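Local coordinates for protein 4-aminobutyrate transaminase (Acinetobacter baumannii, PDB 6WOP) that probably catalyses transamination of 4-aminobutyrate with 2-oxoglutarate as a pyridoxal 5'-phosphate-dependent class-III aminotransferase, at residues E32-W37 with L397-E402; I45-G50 with F393-T398; G50-N55 with M267-G272. One frame throughout, in Å; residues are numbered along the deposited sequence.

Interaction 1 of 3, residues E32-W37 with L397-E402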
loop_
_atom_site.group_PDB
_atom_site.type_symbol
_atom_site.label_atom_id
_atom_site.label_comp_id
_atom_site.label_asym_id
_atom_site.label_seq_id
_atom_site.Cartn_x
_atom_site.Cartn_y
_atom_site.Cartn_z
ATOM N N GLU A 32 17.673 41.745 -6.662
ATOM C CA GLU A 32 18.508 41.819 -7.862
ATOM C C GLU A 32 19.873 41.248 -7.520
ATOM O O GLU A 32 20.573 41.766 -6.619
ATOM C CB GLU A 32 18.626 43.265 -8.435
ATOM C CG GLU A 32 19.111 43.244 -9.948
ATOM C CD GLU A 32 18.909 44.580 -10.680
ATOM O OE1 GLU A 32 18.047 45.347 -10.274
ATOM O OE2 GLU A 32 19.641 44.849 -11.643
ATOM N N ASN A 33 20.281 40.253 -8.321
ATOM C CA ASN A 33 21.530 39.501 -8.173
ATOM C C ASN A 33 21.502 38.882 -6.773
ATOM O O ASN A 33 20.703 37.957 -6.545
ATOM C CB ASN A 33 22.801 40.353 -8.467
ATOM C CG ASN A 33 24.130 39.481 -8.498
ATOM O OD1 ASN A 33 24.101 38.244 -8.323
ATOM N ND2 ASN A 33 25.241 40.115 -8.722
ATOM N N ALA A 34 22.291 39.393 -5.820
ATOM C CA ALA A 34 22.283 38.840 -4.461
ATOM C C ALA A 34 21.804 39.872 -3.430
ATOM O O ALA A 34 22.155 39.777 -2.243
ATOM C CB ALA A 34 23.689 38.321 -4.087
ATOM N N THR A 35 21.062 40.890 -3.865
ATOM C CA THR A 35 20.492 41.916 -2.991
ATOM C C THR A 35 18.969 41.792 -2.969
ATOM O O THR A 35 18.346 41.708 -4.039
ATOM C CB THR A 35 20.875 43.296 -3.520
ATOM O OG1 THR A 35 22.305 43.275 -3.761
ATOM C CG2 THR A 35 20.574 44.409 -2.470
ATOM N N ILE A 36 18.371 41.811 -1.776
ATOM C CA ILE A 36 16.911 41.775 -1.614
ATOM C C ILE A 36 16.517 42.964 -0.768
ATOM O O ILE A 36 17.216 43.285 0.205
ATOM C CB ILE A 36 16.441 40.474 -0.901
ATOM C CG1 ILE A 36 16.922 39.226 -1.648
ATOM C CG2 ILE A 36 14.859 40.485 -0.739
ATOM C CD1 ILE A 36 16.880 37.977 -0.692
ATOM N N TRP A 37 15.414 43.630 -1.129
ATOM C CA TRP A 37 14.945 44.803 -0.381
ATOM C C TRP A 37 13.579 44.504 0.199
ATOM O O TRP A 37 12.751 43.872 -0.468
ATOM C CB TRP A 37 14.803 46.052 -1.265
ATOM C CG TRP A 37 16.088 46.675 -1.714
ATOM C CD1 TRP A 37 16.771 47.694 -1.109
ATOM C CD2 TRP A 37 16.829 46.329 -2.886
ATOM N NE1 TRP A 37 17.911 47.980 -1.813
ATOM C CE2 TRP A 37 17.953 47.189 -2.935
ATOM C CE3 TRP A 37 16.640 45.391 -3.915
ATOM C CZ2 TRP A 37 18.906 47.124 -3.969
ATOM C CZ3 TRP A 37 17.580 45.332 -4.980
ATOM C CH2 TRP A 37 18.694 46.207 -4.991
ATOM N N LEU A 397 25.829 32.484 -7.453
ATOM C CA LEU A 397 27.219 32.357 -7.909
ATOM C C LEU A 397 27.704 33.633 -8.602
ATOM O O LEU A 397 28.931 33.807 -8.815
ATOM C CB LEU A 397 27.333 31.211 -8.895
ATOM C CG LEU A 397 26.897 29.841 -8.345
ATOM C CD1 LEU A 397 27.132 28.712 -9.393
ATOM C CD2 LEU A 397 27.694 29.549 -7.054
ATOM N N THR A 398 26.772 34.507 -8.901
ATOM C CA THR A 398 27.029 35.823 -9.499
ATOM C C THR A 398 27.243 36.926 -8.443
ATOM O O THR A 398 27.372 38.108 -8.813
ATOM C CB THR A 398 25.831 36.187 -10.384
ATOM O OG1 THR A 398 24.622 36.088 -9.606
ATOM C CG2 THR A 398 25.687 35.233 -11.592
ATOM N N ILE A 399 27.227 36.594 -7.154
ATOM C CA ILE A 399 27.311 37.649 -6.115
ATOM C C ILE A 399 28.602 38.466 -6.300
ATOM O O ILE A 399 29.678 37.900 -6.554
ATOM C CB ILE A 399 27.198 37.014 -4.695
ATOM C CG1 ILE A 399 27.181 38.135 -3.651
ATOM C CG2 ILE A 399 28.369 36.054 -4.389
ATOM C CD1 ILE A 399 26.812 37.622 -2.260
ATOM N N PRO A 400 28.567 39.797 -6.257
ATOM C CA PRO A 400 29.814 40.559 -6.377
ATOM C C PRO A 400 30.759 40.182 -5.256
ATOM O O PRO A 400 30.332 40.050 -4.121
ATOM C CB PRO A 400 29.349 42.004 -6.246
ATOM C CG PRO A 400 27.862 41.976 -6.762
ATOM C CD PRO A 400 27.383 40.666 -6.122
ATOM N N ALA A 401 32.058 40.088 -5.561
ATOM C CA ALA A 401 33.031 39.601 -4.570
ATOM C C ALA A 401 33.027 40.492 -3.320
ATOM O O ALA A 401 33.152 40.003 -2.190
ATOM C CB ALA A 401 34.417 39.540 -5.223
ATOM N N GLU A 402 32.838 41.810 -3.505
ATOM C CA GLU A 402 32.869 42.732 -2.367
ATOM C C GLU A 402 31.640 42.600 -1.476
ATOM O O GLU A 402 31.734 42.778 -0.262
ATOM C CB GLU A 402 33.015 44.183 -2.862
ATOM C CG GLU A 402 31.807 44.746 -3.597
ATOM C CD GLU A 402 31.800 44.470 -5.131
ATOM O OE1 GLU A 402 32.593 43.630 -5.652
ATOM O OE2 GLU A 402 30.993 45.140 -5.815
#
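Both polar atoms of the Asn-33 amide are engaged by Thr-398, each in a different way. The Thr-398 hydroxyl donates a hydrogen bond to the amide oxygen, OG1 to OD1 2.6 Å, from above the carbonyl plane. ND2 in turn donates to the backbone O of Thr-398 at 2.9 Å; that acceptor lies almost in the plane of the Asn-33 amide, and the N-H...O angle is 160°. With one acceptor and one donor on the same flat group, asparagine suits this double grip, which should fix the rotation of its amide. The side chains of Pro-400 and Asn-33 approach each other from opposite directions, Pro-400 CD 3.4 Å from Asn-33 ND2. Beside this polar contact, the methyl of Ala-34 lies 3.5 Å from CG1 of Ile-399, small enough to let the two backbones come close.

The next layer explains how the amide gets there. Asn-33 stands at the first corner of a type II' turn from Glu-32 to Thr-35, where asparagine tolerates the positive phi of 58°, and its CG lies opposite the backbone N (chi1 -172°), reaching out to segment 397-402. Across the contact, Arg-324 binds the backbone O of Ile-399, while Pro-400 takes the N-cap position of helix 401-416. The motif is a two-residue beta-hairpin, joining strands 28-32 and 35-38, docked against the lead-in to the C-terminal helix.

Interaction 2 of 3, residues I45-G50 with F393-T398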
loop_
_atom_site.group_PDB
_atom_site.type_symbol
_atom_site.label_atom_id
_atom_site.label_comp_id
_atom_site.label_asym_id
_atom_site.label_seq_id
_atom_site.Cartn_x
_atom_site.Cartn_y
_atom_site.Cartn_z
ATOM N N ILE A 45 21.672 40.966 2.167
ATOM C CA ILE A 45 22.564 40.231 1.277
ATOM C C ILE A 45 21.991 38.830 1.233
ATOM O O ILE A 45 21.716 38.244 2.278
ATOM C CB ILE A 45 24.016 40.234 1.791
ATOM C CG1 ILE A 45 24.596 41.650 1.772
ATOM C CG2 ILE A 45 24.880 39.155 1.062
ATOM C CD1 ILE A 45 25.935 41.837 2.561
ATOM N N ASP A 46 21.831 38.293 0.053
ATOM C CA ASP A 46 21.129 37.018 -0.097
ATOM C C ASP A 46 22.131 35.860 -0.075
ATOM O O ASP A 46 22.778 35.571 -1.088
ATOM C CB ASP A 46 20.336 37.069 -1.408
ATOM C CG ASP A 46 19.580 35.785 -1.676
ATOM O OD1 ASP A 46 19.416 34.984 -0.716
ATOM O OD2 ASP A 46 19.167 35.574 -2.868
ATOM N N PHE A 47 22.221 35.144 1.046
ATOM C CA PHE A 47 22.904 33.853 1.040
ATOM C C PHE A 47 21.927 32.671 0.971
ATOM O O PHE A 47 22.292 31.550 1.363
ATOM C CB PHE A 47 23.763 33.674 2.286
ATOM C CG PHE A 47 25.150 34.363 2.224
ATOM C CD1 PHE A 47 25.454 35.287 1.230
ATOM C CD2 PHE A 47 26.117 34.070 3.179
ATOM C CE1 PHE A 47 26.714 35.942 1.176
ATOM C CE2 PHE A 47 27.385 34.696 3.107
ATOM C CZ PHE A 47 27.674 35.643 2.118
ATOM N N ALA A 48 20.700 32.903 0.514
ATOM C CA ALA A 48 19.687 31.848 0.395
ATOM C C ALA A 48 19.386 31.460 -1.031
ATOM O O ALA A 48 19.054 30.295 -1.285
ATOM C CB ALA A 48 18.364 32.294 1.039
ATOM N N GLY A 49 19.424 32.417 -1.945
ATOM C CA GLY A 49 19.182 32.101 -3.334
ATOM C C GLY A 49 17.812 31.498 -3.560
ATOM O O GLY A 49 17.655 30.658 -4.451
ATOM N N GLY A 50 16.818 31.882 -2.758
ATOM C CA GLY A 50 15.502 31.250 -2.886
ATOM C C GLY A 50 15.558 29.753 -2.662
ATOM O O GLY A 50 14.710 29.025 -3.191
ATOM N N PHE A 393 24.951 27.416 2.812
ATOM C CA PHE A 393 25.198 28.650 2.051
ATOM C C PHE A 393 24.828 28.446 0.593
ATOM O O PHE A 393 25.399 27.577 -0.085
ATOM C CB PHE A 393 26.665 29.066 2.203
ATOM C CG PHE A 393 27.029 29.342 3.613
ATOM C CD1 PHE A 393 26.801 30.610 4.149
ATOM C CD2 PHE A 393 27.522 28.325 4.430
ATOM C CE1 PHE A 393 27.071 30.887 5.493
ATOM C CE2 PHE A 393 27.785 28.577 5.780
ATOM C CZ PHE A 393 27.553 29.877 6.303
ATOM N N LEU A 394 23.871 29.249 0.112
ATOM C CA LEU A 394 23.310 29.152 -1.232
ATOM C C LEU A 394 23.262 30.497 -1.946
ATOM O O LEU A 394 22.317 30.772 -2.738
ATOM C CB LEU A 394 21.907 28.566 -1.146
ATOM C CG LEU A 394 21.996 27.093 -0.768
ATOM C CD1 LEU A 394 20.548 26.568 -0.337
ATOM C CD2 LEU A 394 22.551 26.324 -1.951
ATOM N N TYR A 395 24.260 31.376 -1.664
ATOM C CA TYR A 395 24.362 32.679 -2.317
ATOM C C TYR A 395 24.381 32.499 -3.821
ATOM O O TYR A 395 24.932 31.501 -4.294
ATOM C CB TYR A 395 25.660 33.339 -1.885
ATOM C CG TYR A 395 26.851 32.350 -1.909
ATOM C CD1 TYR A 395 27.596 32.132 -3.065
ATOM C CD2 TYR A 395 27.226 31.663 -0.761
ATOM C CE1 TYR A 395 28.705 31.209 -3.060
ATOM C CE2 TYR A 395 28.276 30.775 -0.736
ATOM C CZ TYR A 395 29.024 30.566 -1.871
ATOM O OH TYR A 395 30.053 29.684 -1.789
ATOM N N PRO A 396 23.856 33.453 -4.608
ATOM C CA PRO A 396 24.044 33.396 -6.061
ATOM C C PRO A 396 25.507 33.299 -6.416
ATOM O O PRO A 396 26.339 33.943 -5.772
ATOM C CB PRO A 396 23.442 34.751 -6.542
ATOM C CG PRO A 396 22.262 34.949 -5.569
ATOM C CD PRO A 396 22.876 34.480 -4.209
ATOM N N LEU A 397 25.829 32.484 -7.453
ATOM C CA LEU A 397 27.219 32.357 -7.909
ATOM C C LEU A 397 27.704 33.633 -8.602
ATOM O O LEU A 397 28.931 33.807 -8.815
ATOM C CB LEU A 397 27.333 31.211 -8.895
ATOM C CG LEU A 397 26.897 29.841 -8.345
ATOM C CD1 LEU A 397 27.132 28.712 -9.393
ATOM C CD2 LEU A 397 27.694 29.549 -7.054
ATOM N N THR A 398 26.772 34.507 -8.901
ATOM C CA THR A 398 27.029 35.823 -9.499
ATOM C C THR A 398 27.243 36.926 -8.443
ATOM O O THR A 398 27.372 38.108 -8.813
ATOM C CB THR A 398 25.831 36.187 -10.384
ATOM O OG1 THR A 398 24.622 36.088 -9.606
ATOM C CG2 THR A 398 25.687 35.233 -11.592
#
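A buried backbone oxygen, Asp-46 O, faces carbon atoms of Tyr-395 and Pro-396 and has no hydrogen-bonding partner in the model. Its neighbours are Pro-396 CD at 3.3 Å, belonging to a residue with no N-H to offer, and the CA-H of Tyr-395, which makes a C-H...O contact with CA 3.5 Å from the oxygen. One residue on, a backbone hydrogen bond does form: Leu-394 N donates to Phe-47 O over 3.1 Å, at an N-H...O angle of 158°.

Three aromatic rings meet nearby, with Phe-47 touching both others. Tyr-395 turns its edge to the face of Phe-47 in a T-shaped stack, centroids 5.6 Å apart and planes at 61°. Its CG sits between the backbone N and carbonyl carbon (chi1 44°), which leads the phenol away from the segment of Phe-47 toward Ser-355, hydrogen-bonded to its OH; Arg-248 adds a cation-pi contact. Phe-47 CD2 meets the edge of Phe-393, 3.7 Å from CD1 and near that ring's plane. Flat, apolar phenylalanines fill this buried space without asking for polar partners.

Asp-46 also shapes its own loop. OD1 accepts from Ala-48 N at 2.7 Å and from Gly-49 N at 2.8 Å, both reaching it from one face of the carboxylate. Gly-49 has positive phi, and Leu-394 O crowds the side where any other residue would carry its CB, so the glycine fits both constraints. An Asx turn following strand 43-46 thus packs on the loop after strand 390-393, beside the mixed sheet that brings N-terminal and C-terminal strands of this class-III aminotransferase together, with strand 379-384 between the two.

Interaction 3 of 3, residues G50-N55 with M267-G272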
loop_
_atom_site.group_PDB
_atom_site.type_symbol
_atom_site.label_atom_id
_atom_site.label_comp_id
_atom_site.label_asym_id
_atom_site.label_seq_id
_atom_site.Cartn_x
_atom_site.Cartn_y
_atom_site.Cartn_z
ATOM N N GLY A 50 16.818 31.882 -2.758
ATOM C CA GLY A 50 15.502 31.250 -2.886
ATOM C C GLY A 50 15.558 29.753 -2.662
ATOM O O GLY A 50 14.710 29.025 -3.191
ATOM N N ILE A 51 16.534 29.281 -1.871
ATOM C CA ILE A 51 16.850 27.873 -1.605
ATOM C C ILE A 51 17.405 27.248 -2.871
ATOM O O ILE A 51 16.759 26.332 -3.445
ATOM C CB ILE A 51 15.675 26.993 -1.123
ATOM C CG1 ILE A 51 14.740 27.689 -0.113
ATOM C CG2 ILE A 51 16.240 25.743 -0.487
ATOM C CD1 ILE A 51 13.464 26.774 0.188
ATOM N N ALA A 52 18.557 27.758 -3.323
ATOM C CA ALA A 52 19.374 27.156 -4.394
ATOM C C ALA A 52 18.732 27.296 -5.763
ATOM O O ALA A 52 19.135 26.620 -6.712
ATOM C CB ALA A 52 19.646 25.662 -4.070
ATOM N N VAL A 53 17.772 28.211 -5.902
ATOM C CA VAL A 53 17.087 28.465 -7.177
ATOM C C VAL A 53 17.771 29.549 -7.996
ATOM O O VAL A 53 17.546 29.632 -9.227
ATOM C CB VAL A 53 15.603 28.833 -6.921
ATOM C CG1 VAL A 53 14.873 29.160 -8.218
ATOM C CG2 VAL A 53 14.882 27.646 -6.205
ATOM N N LEU A 54 18.627 30.358 -7.383
ATOM C CA LEU A 54 19.145 31.556 -8.045
ATOM C C LEU A 54 20.663 31.503 -8.137
ATOM O O LEU A 54 21.356 32.484 -7.802
ATOM C CB LEU A 54 18.676 32.824 -7.290
ATOM C CG LEU A 54 17.133 32.763 -7.284
ATOM C CD1 LEU A 54 16.622 33.639 -6.188
ATOM C CD2 LEU A 54 16.638 33.204 -8.693
ATOM N N ASN A 55 21.203 30.395 -8.676
ATOM C CA ASN A 55 22.656 30.351 -8.877
ATOM C C ASN A 55 23.124 31.480 -9.782
ATOM O O ASN A 55 24.254 31.961 -9.622
ATOM C CB ASN A 55 23.071 29.004 -9.464
ATOM C CG ASN A 55 22.918 27.845 -8.418
ATOM O OD1 ASN A 55 22.619 28.075 -7.185
ATOM N ND2 ASN A 55 23.031 26.599 -8.918
ATOM N N MET A 267 16.535 17.341 -12.280
ATOM C CA MET A 267 16.959 18.747 -12.268
ATOM C C MET A 267 15.773 19.621 -11.948
ATOM O O MET A 267 14.655 19.347 -12.386
ATOM C CB MET A 267 17.470 19.208 -13.662
ATOM C CG MET A 267 18.550 18.323 -14.239
ATOM S SD MET A 267 18.738 18.628 -16.005
ATOM C CE MET A 267 17.353 17.702 -16.730
ATOM N N ALA A 268 16.037 20.735 -11.267
ATOM C CA ALA A 268 15.031 21.791 -11.148
ATOM C C ALA A 268 15.718 23.033 -10.592
ATOM O O ALA A 268 16.902 23.243 -10.882
ATOM C CB ALA A 268 13.871 21.361 -10.246
ATOM N N LYS A 269 15.001 23.816 -9.769
ATOM C CA LYS A 269 15.547 24.968 -9.060
ATOM C C LYS A 269 16.377 25.840 -10.004
ATOM O O LYS A 269 15.809 26.557 -10.829
ATOM C CB LYS A 269 16.339 24.498 -7.831
ATOM C CG LYS A 269 15.379 23.988 -6.675
ATOM C CD LYS A 269 16.175 23.662 -5.439
ATOM C CE LYS A 269 15.278 23.163 -4.289
ATOM N NZ LYS A 269 15.106 24.194 -3.312
ATOM N N SER A 270 17.714 25.791 -9.908
ATOM C CA SER A 270 18.432 26.809 -10.664
ATOM C C SER A 270 18.441 26.540 -12.169
ATOM O O SER A 270 18.794 27.452 -12.929
ATOM C CB SER A 270 19.854 26.947 -10.125
ATOM O OG SER A 270 19.890 27.874 -9.045
ATOM N N LEU A 271 17.970 25.360 -12.627
ATOM C CA LEU A 271 17.690 25.128 -14.050
ATOM C C LEU A 271 16.973 26.353 -14.627
ATOM O O LEU A 271 17.305 26.813 -15.715
ATOM C CB LEU A 271 16.797 23.881 -14.229
ATOM C CG LEU A 271 16.234 23.667 -15.631
ATOM C CD1 LEU A 271 17.311 23.365 -16.691
ATOM C CD2 LEU A 271 15.173 22.432 -15.614
ATOM N N GLY A 272 15.996 26.883 -13.915
ATOM C CA GLY A 272 15.095 27.898 -14.449
ATOM C C GLY A 272 15.462 29.312 -14.013
ATOM O O GLY A 272 14.778 30.281 -14.416
#
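The amine of Lys-269 donates to Ile-51 O, NZ to O 2.7 Å. The nitrogen stands only 16° from the carbonyl plane, with a C=O...N angle of 150°. Beyond CB the lysine chain is extended until its last torsion, where it bends (chi4 -104°) to bring NZ round to the oxygen; its CG passes 3.7 Å from Val-53 CG2, so the apolar stem rests on an apolar branch. Thr-298 of the second subunit accepts a further, weak bond from NZ. Lys-269 O accepts from Gly-272 N at 3.1 Å and bonds weakly to Tyr-299 of that subunit.

Ser-270 appears to serve two backbone groups, its OG giving to Ala-52 O and receiving from Asn-55 N, as a small hydroxyl can. The modelled OG is too close to a neighbour, so these details are doubtful. Val-53 O receives a C-H...O contact from Ser-270, CA to O 3.3 Å. The Asn-55 amide is satisfied by others: ND2 donates to Phe-246 O, and OD1 accepts from Arg-248.

Ile-51 and Ala-52 have positive phi, continuing the left-handed turn begun by the glycines of helix 49-52. That weakly bonded turn, which follows strand 43-46 of one mixed sheet, packs on the loop between strands 264-267 and 278-283 of the other; Val-81 of the second subunit packs on Ile-51, and its His-76, hydrogen-bonded through NE2 to Gly-50 O, on Val-53 and Leu-54.

In the fold
The three contacts run inward in order, their centres 20, 13 and 7 Å from the centre of the chain. Interactions 1 and 2, centres 7 Å apart, are joined by a probable hydrogen bond (2.8 Å) between Ala-34 O, in the turn before strand 35-38, and Asp-46 N, on the neighbouring strand 43-46, and Ile-399 packs on Phe-47. A second probable bond, 2.7 Å from N of Leu-397, a residue both share, to Asn-55 O, leads to interaction 3. There the side chain of Lys-269 lies about 6 Å from a bound tartrate, probably from the crystallisation liquor, consistent with a pocket; class-III aminotransferases carry their pyridoxal phosphate-binding lysine in the corresponding loop.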